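Local coordinates for protein peroxisomal acyl-coenzyme A oxidase 1 (Arabidopsis thaliana, PDB 1W07) that oxidises long- and medium-chain acyl-CoAs to 2-trans-enoyl-CoAs with bound FAD and passes the electrons to oxygen, giving hydrogen peroxide in peroxisomal beta-oxidation, at residues B[313-316]-B[320-323]; B[305-310]-B[328-333]; B[9-14]-B[619-624]. The protein carries 1 engineered substitution. All blocks are in the same frame, centred on the assembly; numbering follows the deposited sequence. Where two conformers were deposited one is given.

Interaction 1 (B[313-316]-B[320-323]); sequences FGAH and IETQ. With FAD (flavin-adenine dinucleotide), chain C.
Glu321 reaches across to the facing segment and takes the backbone NH of Phe313 on OE1, the N to OE1 distance being 2.7 Å. Its CG stands beside its own backbone N, chi1 -70°, and the chain runs on extended, which carries the carboxylate past the Phe313 carbonyl to the amide before it. OE1 offers Phe313 its anti lone pair, the one turned away from OE2. The second subunit takes up the rest of the group: its His142 bonds to OE2 and its Asn145 to OE1, so both oxygens are bonded, which should restrict its rotation. CG of Glu321 also lies 3.8 Å from CB of Ala315.

Thr322 bonds to two carbonyls. Its N bonds to Phe313 O at 2.9 Å, and its hydroxyl OG1 donates to Gly314 O at 2.8 Å, coming in well to the side of that carbonyl (113° at the oxygen). OG1 occupies the side of Gly314 where a CB would clash, and the positive phi there also suits glycine. Further out, His316 N reaches Ile320 O at 3.1 Å, and CA of Ala315 makes a CH...O contact to the same oxygen.

The bond from CA to CB of Phe313 leads away from 320-323, and with CG beside the backbone N (chi1 -65°) the ring reaches the adenine of FAD, CD1 sitting 3.4 Å from N7A, which meets the ring at its edge. The whole is a hairpin-like loop between helices 278-309 and 328-363, and Phe313, at its base, forms part of the adenine end of the FAD pocket at the subunit interface.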
loop_
_atom_site.group_PDB
_atom_site.type_symbol
_atom_site.label_atom_id
_atom_site.label_comp_id
_atom_site.label_asym_id
_atom_site.label_seq_id
_atom_site.Cartn_x
_atom_site.Cartn_y
_atom_site.Cartn_z
ATOM N N PHE B 313 -9.294 -24.068 4.303
ATOM C CA PHE B 313 -10.169 -24.675 3.305
ATOM C C PHE B 313 -9.465 -25.870 2.676
ATOM O O PHE B 313 -8.337 -26.209 3.052
ATOM C CB PHE B 313 -10.538 -23.677 2.200
ATOM C CG PHE B 313 -11.362 -22.505 2.673
ATOM C CD1 PHE B 313 -10.791 -21.239 2.820
ATOM C CD2 PHE B 313 -12.723 -22.652 2.924
ATOM C CE1 PHE B 313 -11.569 -20.137 3.199
ATOM C CE2 PHE B 313 -13.511 -21.555 3.306
ATOM C CZ PHE B 313 -12.937 -20.299 3.442
ATOM N N GLY B 314 -10.133 -26.506 1.717
ATOM C CA GLY B 314 -9.549 -27.662 1.057
ATOM C C GLY B 314 -9.272 -28.836 1.981
ATOM O O GLY B 314 -8.302 -29.565 1.776
ATOM N N ALA B 315 -10.111 -29.021 2.998
ATOM C CA ALA B 315 -9.917 -30.122 3.939
ATOM C C ALA B 315 -10.224 -31.454 3.266
ATOM O O ALA B 315 -11.330 -31.682 2.774
ATOM C CB ALA B 315 -10.812 -29.935 5.162
ATOM N N HIS B 316 -9.235 -32.337 3.253
ATOM C CA HIS B 316 -9.395 -33.641 2.627
ATOM C C HIS B 316 -9.495 -34.792 3.630
ATOM O O HIS B 316 -10.586 -35.314 3.877
ATOM C CB HIS B 316 -8.230 -33.906 1.661
ATOM C CG HIS B 316 -8.200 -32.997 0.466
ATOM N ND1 HIS B 316 -7.218 -33.072 -0.497
ATOM C CD2 HIS B 316 -9.016 -31.981 0.093
ATOM C CE1 HIS B 316 -7.421 -32.142 -1.412
ATOM N NE2 HIS B 316 -8.509 -31.461 -1.079
ATOM N N ILE B 320 -7.853 -32.136 7.587
ATOM C CA ILE B 320 -6.563 -31.626 7.119
ATOM C C ILE B 320 -6.734 -30.600 5.995
ATOM O O ILE B 320 -6.941 -30.958 4.841
ATOM C CB ILE B 320 -5.640 -32.763 6.612
ATOM C CG1 ILE B 320 -5.469 -33.845 7.690
ATOM C CG2 ILE B 320 -4.271 -32.193 6.267
ATOM C CD1 ILE B 320 -4.790 -33.348 8.959
ATOM N N GLU B 321 -6.642 -29.319 6.328
ATOM C CA GLU B 321 -6.792 -28.283 5.314
ATOM C C GLU B 321 -5.531 -28.081 4.482
ATOM O O GLU B 321 -4.429 -28.412 4.914
ATOM C CB GLU B 321 -7.221 -26.974 5.965
ATOM C CG GLU B 321 -8.636 -27.049 6.478
ATOM C CD GLU B 321 -9.011 -25.902 7.387
ATOM O OE1 GLU B 321 -9.320 -24.801 6.885
ATOM O OE2 GLU B 321 -8.981 -26.116 8.610
ATOM N N THR B 322 -5.713 -27.525 3.287
ATOM C CA THR B 322 -4.643 -27.278 2.315
ATOM C C THR B 322 -3.806 -26.027 2.603
ATOM O O THR B 322 -4.338 -24.982 2.982
ATOM C CB THR B 322 -5.252 -27.109 0.891
ATOM O OG1 THR B 322 -6.126 -28.211 0.613
ATOM C CG2 THR B 322 -4.161 -27.036 -0.172
ATOM N N GLN B 323 -2.496 -26.117 2.389
ATOM C CA GLN B 323 -1.611 -24.969 2.574
ATOM C C GLN B 323 -2.043 -23.913 1.551
ATOM O O GLN B 323 -2.237 -24.231 0.366
ATOM C CB GLN B 323 -0.170 -25.393 2.321
ATOM C CG GLN B 323 0.365 -26.375 3.350
ATOM C CD GLN B 323 1.588 -27.102 2.847
ATOM O OE1 GLN B 323 1.475 -28.056 2.080
ATOM N NE2 GLN B 323 2.765 -26.637 3.246
HETATM P PA FAD C . -7.015 -16.663 5.273
HETATM O O1A FAD C . -8.398 -17.038 4.899
HETATM O O2A FAD C . -6.225 -17.596 6.109
HETATM O O5B FAD C . -6.203 -16.317 3.927
HETATM C C5B FAD C . -4.786 -16.121 3.936
HETATM C C4B FAD C . -4.250 -16.158 2.501
HETATM O O4B FAD C . -4.717 -17.393 1.918
HETATM C C3B FAD C . -4.858 -15.030 1.663
HETATM O O3B FAD C . -3.990 -14.721 0.569
HETATM C C2B FAD C . -6.151 -15.671 1.163
HETATM O O2B FAD C . -6.545 -15.060 -0.069
HETATM C C1B FAD C . -5.625 -17.075 0.850
HETATM N N9A FAD C . -6.726 -18.061 0.809
HETATM C C8A FAD C . -7.367 -18.561 1.867
HETATM N N7A FAD C . -8.282 -19.439 1.466
HETATM C C5A FAD C . -8.218 -19.508 0.139
HETATM C C6A FAD C . -8.914 -20.246 -0.809
HETATM N N6A FAD C . -9.844 -21.120 -0.440
HETATM N N1A FAD C . -8.584 -20.081 -2.161
HETATM C C2A FAD C . -7.567 -19.188 -2.521
HETATM N N3A FAD C . -6.930 -18.500 -1.588
HETATM C C4A FAD C . -7.227 -18.636 -0.286
HETATM N N1 FAD C . -13.059 -11.675 13.658
HETATM C C2 FAD C . -14.088 -11.803 14.598
HETATM O O2 FAD C . -14.557 -12.910 14.851
HETATM N N3 FAD C . -14.536 -10.662 15.278
HETATM C C4 FAD C . -13.951 -9.414 15.027
HETATM O O4 FAD C . -14.346 -8.420 15.633
HETATM C C4X FAD C . -12.928 -9.298 14.093
HETATM N N5 FAD C . -12.293 -8.065 13.882
HETATM C C5X FAD C . -11.239 -7.945 12.967
HETATM C C6 FAD C . -10.531 -6.752 12.867
HETATM C C7 FAD C . -9.387 -6.684 12.072
HETATM C C7M FAD C . -8.598 -5.373 12.018
HETATM C C8 FAD C . -8.959 -7.809 11.367
HETATM C C8M FAD C . -7.681 -7.785 10.521
HETATM C C9 FAD C . -9.683 -8.995 11.456
HETATM C C9A FAD C . -10.823 -9.072 12.255
HETATM N N10 FAD C . -11.493 -10.290 12.425
HETATM C C10 FAD C . -12.488 -10.422 13.405
HETATM C "C1'" FAD C . -11.101 -11.483 11.637
HETATM C "C2'" FAD C . -11.639 -11.322 10.210
HETATM O "O2'" FAD C . -13.043 -11.046 10.258
HETATM C "C3'" FAD C . -11.407 -12.532 9.300
HETATM O "O3'" FAD C . -11.980 -13.703 9.889
HETATM C "C4'" FAD C . -9.923 -12.783 9.023
HETATM O "O4'" FAD C . -9.223 -11.558 8.795
HETATM C "C5'" FAD C . -9.772 -13.687 7.800
HETATM O "O5'" FAD C . -8.403 -13.718 7.397
HETATM P P FAD C . -7.531 -15.061 7.522
HETATM O O1P FAD C . -6.372 -14.755 8.389
HETATM O O2P FAD C . -8.421 -16.184 7.894
HETATM O O3P FAD C . -7.026 -15.231 6.004
#

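Interaction 2 (B[305-310]-B[328-333]); sequences RYSAVR and KTQQNR. With FAD (flavin-adenine dinucleotide), chain C.
A single hydrogen bond spans the two helices: Gln330 NE2 donates to Ser307 OG at 3.1 Å, almost straight (171°), with the hydroxyl oxygen in the plane of the amide. The Gln330 chain leaves its helix with CG anti to the backbone N and then bends at chi2 (76°), which turns the amide so that NE2 points at Ser307 OG. NE2 has a second acceptor, Leu398 O, while the Ser307 hydroxyl is itself bound to Ala303 O one turn back in its helix. Both ends of the amide are thereby used, because OE1 accepts from the ribose hydroxyl O3B of FAD at 2.7 Å.

A second group of polar contacts goes to the cofactor. Arg310, the first residue past its helix, has NE 2.7 Å from the diphosphate oxygen O2A, while NH2 makes a weak bond to O2A and lies 2.9 Å from O2P. O1P lies over one face of its guanidinium. Arg333 NH1 makes weak bonds to both adenosine ribose hydroxyls, O2B and O3B. Thr329 meets the adenine through OG1, 3.3 Å from C2A.

Buried between the end of helix 278-309 and the start of helix 328-363, the contact is flanked by helix 370-398, where Glu394 forms a salt bridge with Arg333. Helix 579-596 packs on Lys328 and Gln331, and helix 8-12 touches Arg305 and Ala308.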
loop_
_atom_site.group_PDB
_atom_site.type_symbol
_atom_site.label_atom_id
_atom_site.label_comp_id
_atom_site.label_asym_id
_atom_site.label_seq_id
_atom_site.Cartn_x
_atom_site.Cartn_y
_atom_site.Cartn_z
ATOM N N ARG B 305 6.965 -18.281 3.429
ATOM C CA ARG B 305 6.977 -19.205 4.557
ATOM C C ARG B 305 5.604 -19.269 5.214
ATOM O O ARG B 305 5.081 -20.358 5.467
ATOM C CB ARG B 305 8.050 -18.790 5.573
ATOM C CG ARG B 305 9.479 -18.957 5.058
ATOM C CD ARG B 305 10.492 -18.483 6.085
ATOM N NE ARG B 305 11.860 -18.789 5.678
ATOM C CZ ARG B 305 12.942 -18.248 6.218
ATOM N NH1 ARG B 305 14.143 -18.593 5.775
ATOM N NH2 ARG B 305 12.826 -17.357 7.190
ATOM N N TYR B 306 5.000 -18.115 5.490
ATOM C CA TYR B 306 3.679 -18.156 6.100
ATOM C C TYR B 306 2.653 -18.866 5.211
ATOM O O TYR B 306 1.736 -19.509 5.719
ATOM C CB TYR B 306 3.183 -16.753 6.414
ATOM C CG TYR B 306 1.856 -16.765 7.130
ATOM C CD1 TYR B 306 1.755 -17.239 8.441
ATOM C CD2 TYR B 306 0.696 -16.316 6.500
ATOM C CE1 TYR B 306 0.529 -17.260 9.103
ATOM C CE2 TYR B 306 -0.533 -16.338 7.154
ATOM C CZ TYR B 306 -0.609 -16.808 8.449
ATOM O OH TYR B 306 -1.827 -16.823 9.091
ATOM N N SER B 307 2.791 -18.740 3.891
ATOM C CA SER B 307 1.852 -19.378 2.959
ATOM C C SER B 307 1.969 -20.899 3.018
ATOM O O SER B 307 1.015 -21.617 2.729
ATOM C CB SER B 307 2.105 -18.913 1.523
ATOM O OG SER B 307 1.790 -17.538 1.351
ATOM N N ALA B 308 3.149 -21.377 3.386
ATOM C CA ALA B 308 3.401 -22.811 3.496
ATOM C C ALA B 308 2.924 -23.333 4.849
ATOM O O ALA B 308 2.620 -24.518 4.995
ATOM C CB ALA B 308 4.884 -23.095 3.322
ATOM N N VAL B 309 2.861 -22.445 5.837
ATOM C CA VAL B 309 2.411 -22.833 7.175
ATOM C C VAL B 309 0.892 -22.719 7.287
ATOM O O VAL B 309 0.229 -23.616 7.808
ATOM C CB VAL B 309 3.038 -21.936 8.274
ATOM C CG1 VAL B 309 2.338 -22.173 9.601
ATOM C CG2 VAL B 309 4.529 -22.232 8.414
ATOM N N ARG B 310 0.350 -21.615 6.790
ATOM C CA ARG B 310 -1.085 -21.381 6.859
ATOM C C ARG B 310 -1.921 -22.334 6.000
ATOM O O ARG B 310 -1.676 -22.496 4.801
ATOM C CB ARG B 310 -1.382 -19.937 6.461
ATOM C CG ARG B 310 -2.856 -19.559 6.502
ATOM C CD ARG B 310 -3.411 -19.534 7.928
ATOM N NE ARG B 310 -4.775 -19.014 7.947
ATOM C CZ ARG B 310 -5.444 -18.684 9.053
ATOM N NH1 ARG B 310 -4.879 -18.810 10.254
ATOM N NH2 ARG B 310 -6.691 -18.224 8.965
ATOM N N LYS B 328 -3.667 -21.576 -6.702
ATOM C CA LYS B 328 -3.162 -20.836 -7.854
ATOM C C LYS B 328 -3.241 -19.314 -7.723
ATOM O O LYS B 328 -2.386 -18.611 -8.245
ATOM C CB LYS B 328 -3.855 -21.327 -9.140
ATOM C CG LYS B 328 -3.208 -22.589 -9.716
ATOM C CD LYS B 328 -1.793 -22.281 -10.207
ATOM C CE LYS B 328 -0.997 -23.521 -10.641
ATOM N NZ LYS B 328 -0.503 -24.386 -9.524
ATOM N N THR B 329 -4.258 -18.806 -7.031
ATOM C CA THR B 329 -4.403 -17.368 -6.801
ATOM C C THR B 329 -3.261 -16.899 -5.879
ATOM O O THR B 329 -2.698 -15.815 -6.056
ATOM C CB THR B 329 -5.702 -17.046 -6.089
ATOM O OG1 THR B 329 -5.845 -17.942 -4.985
ATOM C CG2 THR B 329 -6.908 -17.174 -7.037
ATOM N N GLN B 330 -2.926 -17.698 -4.870
ATOM C CA GLN B 330 -1.843 -17.338 -3.954
ATOM C C GLN B 330 -0.531 -17.335 -4.756
ATOM O O GLN B 330 0.294 -16.434 -4.608
ATOM C CB GLN B 330 -1.770 -18.356 -2.798
ATOM C CG GLN B 330 -0.932 -17.934 -1.571
ATOM C CD GLN B 330 -1.650 -16.924 -0.694
ATOM O OE1 GLN B 330 -2.740 -16.467 -1.031
ATOM N NE2 GLN B 330 -1.038 -16.568 0.438
ATOM N N GLN B 331 -0.355 -18.337 -5.617
ATOM C CA GLN B 331 0.861 -18.467 -6.434
ATOM C C GLN B 331 1.002 -17.330 -7.461
ATOM O O GLN B 331 2.107 -16.805 -7.690
ATOM C CB GLN B 331 0.858 -19.825 -7.151
ATOM C CG GLN B 331 0.664 -21.003 -6.189
ATOM C CD GLN B 331 0.758 -22.361 -6.862
ATOM O OE1 GLN B 331 0.662 -22.471 -8.089
ATOM N NE2 GLN B 331 0.925 -23.408 -6.061
ATOM N N ASN B 332 -0.122 -16.961 -8.069
ATOM C CA ASN B 332 -0.169 -15.897 -9.070
ATOM C C ASN B 332 0.112 -14.532 -8.448
ATOM O O ASN B 332 0.512 -13.599 -9.138
ATOM C CB ASN B 332 -1.543 -15.883 -9.746
ATOM C CG ASN B 332 -1.612 -14.912 -10.913
ATOM O OD1 ASN B 332 -0.795 -14.974 -11.830
ATOM N ND2 ASN B 332 -2.585 -14.005 -10.878
ATOM N N ARG B 333 -0.093 -14.418 -7.142
ATOM C CA ARG B 333 0.159 -13.147 -6.458
ATOM C C ARG B 333 1.570 -13.105 -5.852
ATOM O O ARG B 333 2.230 -12.056 -5.845
ATOM C CB ARG B 333 -0.887 -12.937 -5.351
ATOM C CG ARG B 333 -2.316 -12.731 -5.874
ATOM C CD ARG B 333 -3.363 -13.093 -4.819
ATOM N NE ARG B 333 -3.346 -12.179 -3.685
ATOM C CZ ARG B 333 -3.969 -12.408 -2.531
ATOM N NH1 ARG B 333 -4.659 -13.529 -2.350
ATOM N NH2 ARG B 333 -3.908 -11.513 -1.549
HETATM P PA FAD C . -7.015 -16.663 5.273
HETATM O O1A FAD C . -8.398 -17.038 4.899
HETATM O O2A FAD C . -6.225 -17.596 6.109
HETATM O O5B FAD C . -6.203 -16.317 3.927
HETATM C C5B FAD C . -4.786 -16.121 3.936
HETATM C C4B FAD C . -4.250 -16.158 2.501
HETATM O O4B FAD C . -4.717 -17.393 1.918
HETATM C C3B FAD C . -4.858 -15.030 1.663
HETATM O O3B FAD C . -3.990 -14.721 0.569
HETATM C C2B FAD C . -6.151 -15.671 1.163
HETATM O O2B FAD C . -6.545 -15.060 -0.069
HETATM C C1B FAD C . -5.625 -17.075 0.850
HETATM N N9A FAD C . -6.726 -18.061 0.809
HETATM C C8A FAD C . -7.367 -18.561 1.867
HETATM N N7A FAD C . -8.282 -19.439 1.466
HETATM C C5A FAD C . -8.218 -19.508 0.139
HETATM C C6A FAD C . -8.914 -20.246 -0.809
HETATM N N6A FAD C . -9.844 -21.120 -0.440
HETATM N N1A FAD C . -8.584 -20.081 -2.161
HETATM C C2A FAD C . -7.567 -19.188 -2.521
HETATM N N3A FAD C . -6.930 -18.500 -1.588
HETATM C C4A FAD C . -7.227 -18.636 -0.286
HETATM N N1 FAD C . -13.059 -11.675 13.658
HETATM C C2 FAD C . -14.088 -11.803 14.598
HETATM O O2 FAD C . -14.557 -12.910 14.851
HETATM N N3 FAD C . -14.536 -10.662 15.278
HETATM C C4 FAD C . -13.951 -9.414 15.027
HETATM O O4 FAD C . -14.346 -8.420 15.633
HETATM C C4X FAD C . -12.928 -9.298 14.093
HETATM N N5 FAD C . -12.293 -8.065 13.882
HETATM C C5X FAD C . -11.239 -7.945 12.967
HETATM C C6 FAD C . -10.531 -6.752 12.867
HETATM C C7 FAD C . -9.387 -6.684 12.072
HETATM C C7M FAD C . -8.598 -5.373 12.018
HETATM C C8 FAD C . -8.959 -7.809 11.367
HETATM C C8M FAD C . -7.681 -7.785 10.521
HETATM C C9 FAD C . -9.683 -8.995 11.456
HETATM C C9A FAD C . -10.823 -9.072 12.255
HETATM N N10 FAD C . -11.493 -10.290 12.425
HETATM C C10 FAD C . -12.488 -10.422 13.405
HETATM C "C1'" FAD C . -11.101 -11.483 11.637
HETATM C "C2'" FAD C . -11.639 -11.322 10.210
HETATM O "O2'" FAD C . -13.043 -11.046 10.258
HETATM C "C3'" FAD C . -11.407 -12.532 9.300
HETATM O "O3'" FAD C . -11.980 -13.703 9.889
HETATM C "C4'" FAD C . -9.923 -12.783 9.023
HETATM O "O4'" FAD C . -9.223 -11.558 8.795
HETATM C "C5'" FAD C . -9.772 -13.687 7.800
HETATM O "O5'" FAD C . -8.403 -13.718 7.397
HETATM P P FAD C . -7.531 -15.061 7.522
HETATM O O1P FAD C . -6.372 -14.755 8.389
HETATM O O2P FAD C . -8.421 -16.184 7.894
HETATM O O3P FAD C . -7.026 -15.231 6.004
#

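Interaction 3 (B[9-14]-B[619-624]); sequences DERNKA and GRYDGN
Arg11 lays its guanidinium flat on the ring of Tyr621, a cation-pi stack that joins the short N-terminal helix 8-12 to the loop between helices 611-614 and 625-635, far along the chain. That loop holds a type I beta turn from Arg620 to Gly623, with Tyr621 at its second position.

Glu10, before it, is buried and turned to other partners, with a salt bridge from OE1 to Arg597 and another from OE2 to Lys13 NZ.

Arg11 follows and makes the whole contact. Its chain is extended from CG to NE, which carries the head across to Tyr621. The planes of guanidinium and phenol ring lie only 6° apart, and CZ is 3.7 Å from the ring centroid, over the face. NH2 comes nearest, 3.5 Å from CD1. NH1 and NH2 together reach the backbone oxygen of the same residue, end-on, NH1 at 3.0 Å from Tyr621 O. Tyr621 therefore meets one guanidinium twice, with its ring under a face and its carbonyl at an edge. Acids add to the grip: NE pairs with Asp605 and NH1 also with Asp5. Asp605, which also forms a salt bridge with Arg305, probably eases the closeness of the two arginines.

Lys13, beyond Arg11, extends to reach Glu10. On the loop side, the turn is braced by Asp622, whose OD1 forms an Asx turn with Asn624 N while the carboxylate takes the Arg620 guanidinium side-on. As for Tyr621 O, the bond from Arg11 NH2, at 2.9 Å, falls in the carbonyl plane on a lone pair.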
loop_
_atom_site.group_PDB
_atom_site.type_symbol
_atom_site.label_atom_id
_atom_site.label_comp_id
_atom_site.label_asym_id
_atom_site.label_seq_id
_atom_site.Cartn_x
_atom_site.Cartn_y
_atom_site.Cartn_z
ATOM N N ASP B 9 9.592 -30.530 5.827
ATOM C CA ASP B 9 9.113 -31.232 4.643
ATOM C C ASP B 9 9.173 -30.335 3.411
ATOM O O ASP B 9 9.544 -30.782 2.323
ATOM C CB ASP B 9 7.677 -31.726 4.863
ATOM C CG ASP B 9 7.148 -32.518 3.687
ATOM O OD1 ASP B 9 7.834 -33.476 3.273
ATOM O OD2 ASP B 9 6.056 -32.190 3.169
ATOM N N GLU B 10 8.817 -29.061 3.572
ATOM C CA GLU B 10 8.855 -28.118 2.451
ATOM C C GLU B 10 10.280 -28.009 1.916
ATOM O O GLU B 10 10.508 -28.013 0.711
ATOM C CB GLU B 10 8.366 -26.730 2.894
ATOM C CG GLU B 10 6.859 -26.622 3.009
ATOM C CD GLU B 10 6.158 -26.946 1.697
ATOM O OE1 GLU B 10 6.686 -26.549 0.645
ATOM O OE2 GLU B 10 5.086 -27.590 1.717
ATOM N N ARG B 11 11.238 -27.919 2.831
ATOM C CA ARG B 11 12.630 -27.811 2.446
ATOM C C ARG B 11 13.126 -29.089 1.759
ATOM O O ARG B 11 14.061 -29.051 0.954
ATOM C CB ARG B 11 13.488 -27.472 3.671
ATOM C CG ARG B 11 13.025 -26.171 4.357
ATOM C CD ARG B 11 14.093 -25.482 5.223
ATOM N NE ARG B 11 13.751 -24.062 5.398
ATOM C CZ ARG B 11 13.087 -23.549 6.432
ATOM N NH1 ARG B 11 12.686 -24.316 7.447
ATOM N NH2 ARG B 11 12.762 -22.260 6.423
ATOM N N ASN B 12 12.498 -30.222 2.059
ATOM C CA ASN B 12 12.899 -31.471 1.430
ATOM C C ASN B 12 12.295 -31.583 0.037
ATOM O O ASN B 12 12.692 -32.435 -0.743
ATOM C CB ASN B 12 12.499 -32.679 2.283
ATOM C CG ASN B 12 13.394 -32.858 3.495
ATOM O OD1 ASN B 12 14.540 -32.409 3.501
ATOM N ND2 ASN B 12 12.883 -33.537 4.519
ATOM N N LYS B 13 11.342 -30.712 -0.287
ATOM C CA LYS B 13 10.741 -30.743 -1.615
ATOM C C LYS B 13 11.623 -30.049 -2.648
ATOM O O LYS B 13 11.410 -30.198 -3.852
ATOM C CB LYS B 13 9.378 -30.063 -1.615
ATOM C CG LYS B 13 8.297 -30.857 -0.927
ATOM C CD LYS B 13 7.019 -30.042 -0.905
ATOM C CE LYS B 13 5.912 -30.722 -0.112
ATOM N NZ LYS B 13 4.708 -29.838 -0.000
ATOM N N ALA B 14 12.607 -29.291 -2.173
ATOM C CA ALA B 14 13.505 -28.552 -3.059
ATOM C C ALA B 14 14.127 -29.447 -4.116
ATOM O O ALA B 14 14.575 -30.552 -3.814
ATOM C CB ALA B 14 14.608 -27.870 -2.243
ATOM N N GLY B 619 7.025 -15.152 9.377
ATOM C CA GLY B 619 8.093 -15.614 8.520
ATOM C C GLY B 619 9.264 -16.313 9.172
ATOM O O GLY B 619 10.317 -16.460 8.554
ATOM N N ARG B 620 9.088 -16.743 10.415
ATOM C CA ARG B 620 10.144 -17.423 11.143
ATOM C C ARG B 620 10.668 -18.591 10.332
ATOM O O ARG B 620 9.906 -19.319 9.699
ATOM C CB ARG B 620 9.633 -17.971 12.481
ATOM C CG ARG B 620 9.350 -16.957 13.567
ATOM C CD ARG B 620 8.795 -17.706 14.789
ATOM N NE ARG B 620 9.749 -18.692 15.284
ATOM C CZ ARG B 620 10.745 -18.412 16.123
ATOM N NH1 ARG B 620 10.912 -17.174 16.573
ATOM N NH2 ARG B 620 11.603 -19.362 16.483
ATOM N N TYR B 621 11.976 -18.787 10.385
ATOM C CA TYR B 621 12.630 -19.882 9.689
ATOM C C TYR B 621 11.998 -21.234 10.038
ATOM O O TYR B 621 11.744 -22.061 9.152
ATOM C CB TYR B 621 14.119 -19.911 10.061
ATOM C CG TYR B 621 14.889 -21.059 9.444
ATOM C CD1 TYR B 621 15.464 -20.934 8.180
ATOM C CD2 TYR B 621 14.999 -22.290 10.099
ATOM C CE1 TYR B 621 16.130 -22.009 7.578
ATOM C CE2 TYR B 621 15.666 -23.370 9.504
ATOM C CZ TYR B 621 16.223 -23.223 8.246
ATOM O OH TYR B 621 16.858 -24.295 7.647
ATOM N N ASP B 622 11.735 -21.468 11.323
ATOM C CA ASP B 622 11.183 -22.758 11.737
ATOM C C ASP B 622 9.681 -22.944 11.574
ATOM O O ASP B 622 9.149 -24.004 11.903
ATOM C CB ASP B 622 11.583 -23.068 13.187
ATOM C CG ASP B 622 11.022 -22.065 14.181
ATOM O OD1 ASP B 622 10.033 -21.372 13.853
ATOM O OD2 ASP B 622 11.559 -21.979 15.307
ATOM N N GLY B 623 8.997 -21.918 11.068
ATOM C CA GLY B 623 7.566 -22.016 10.874
ATOM C C GLY B 623 6.724 -22.176 12.128
ATOM O O GLY B 623 5.565 -22.575 12.032
ATOM N N ASN B 624 7.281 -21.867 13.301
ATOM C CA ASN B 624 6.551 -21.986 14.569
ATOM C C ASN B 624 5.779 -20.677 14.803
ATOM O O ASN B 624 6.012 -19.948 15.756
ATOM C CB ASN B 624 7.565 -22.264 15.701
ATOM C CG ASN B 624 6.901 -22.730 16.989
ATOM O OD1 ASN B 624 5.881 -23.412 16.956
ATOM N ND2 ASN B 624 7.496 -22.383 18.126
#

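Interaction 2 is buried, and interactions 1 and 3 lie at the surface. Along the chain they are nested: interaction 1 sits inside the loop closed by interaction 2, and both fall inside the span closed by interaction 3. Interaction 2 joins helices 278-309 and 328-363, and interaction 1 lies in the loop that connects them; both touch FAD and the second subunit, whereas 9-14 and 619-624 touch no other chain. The chemistry differs: two backbone bonds, a hydroxyl and a carboxylate in interaction 1, a lone amide-hydroxyl bond in interaction 2, a cation-pi stack with a two-nitrogen grip on a carbonyl in interaction 3. Gln323 NE2 links all three, meeting Ala308 O and Glu10 OE2.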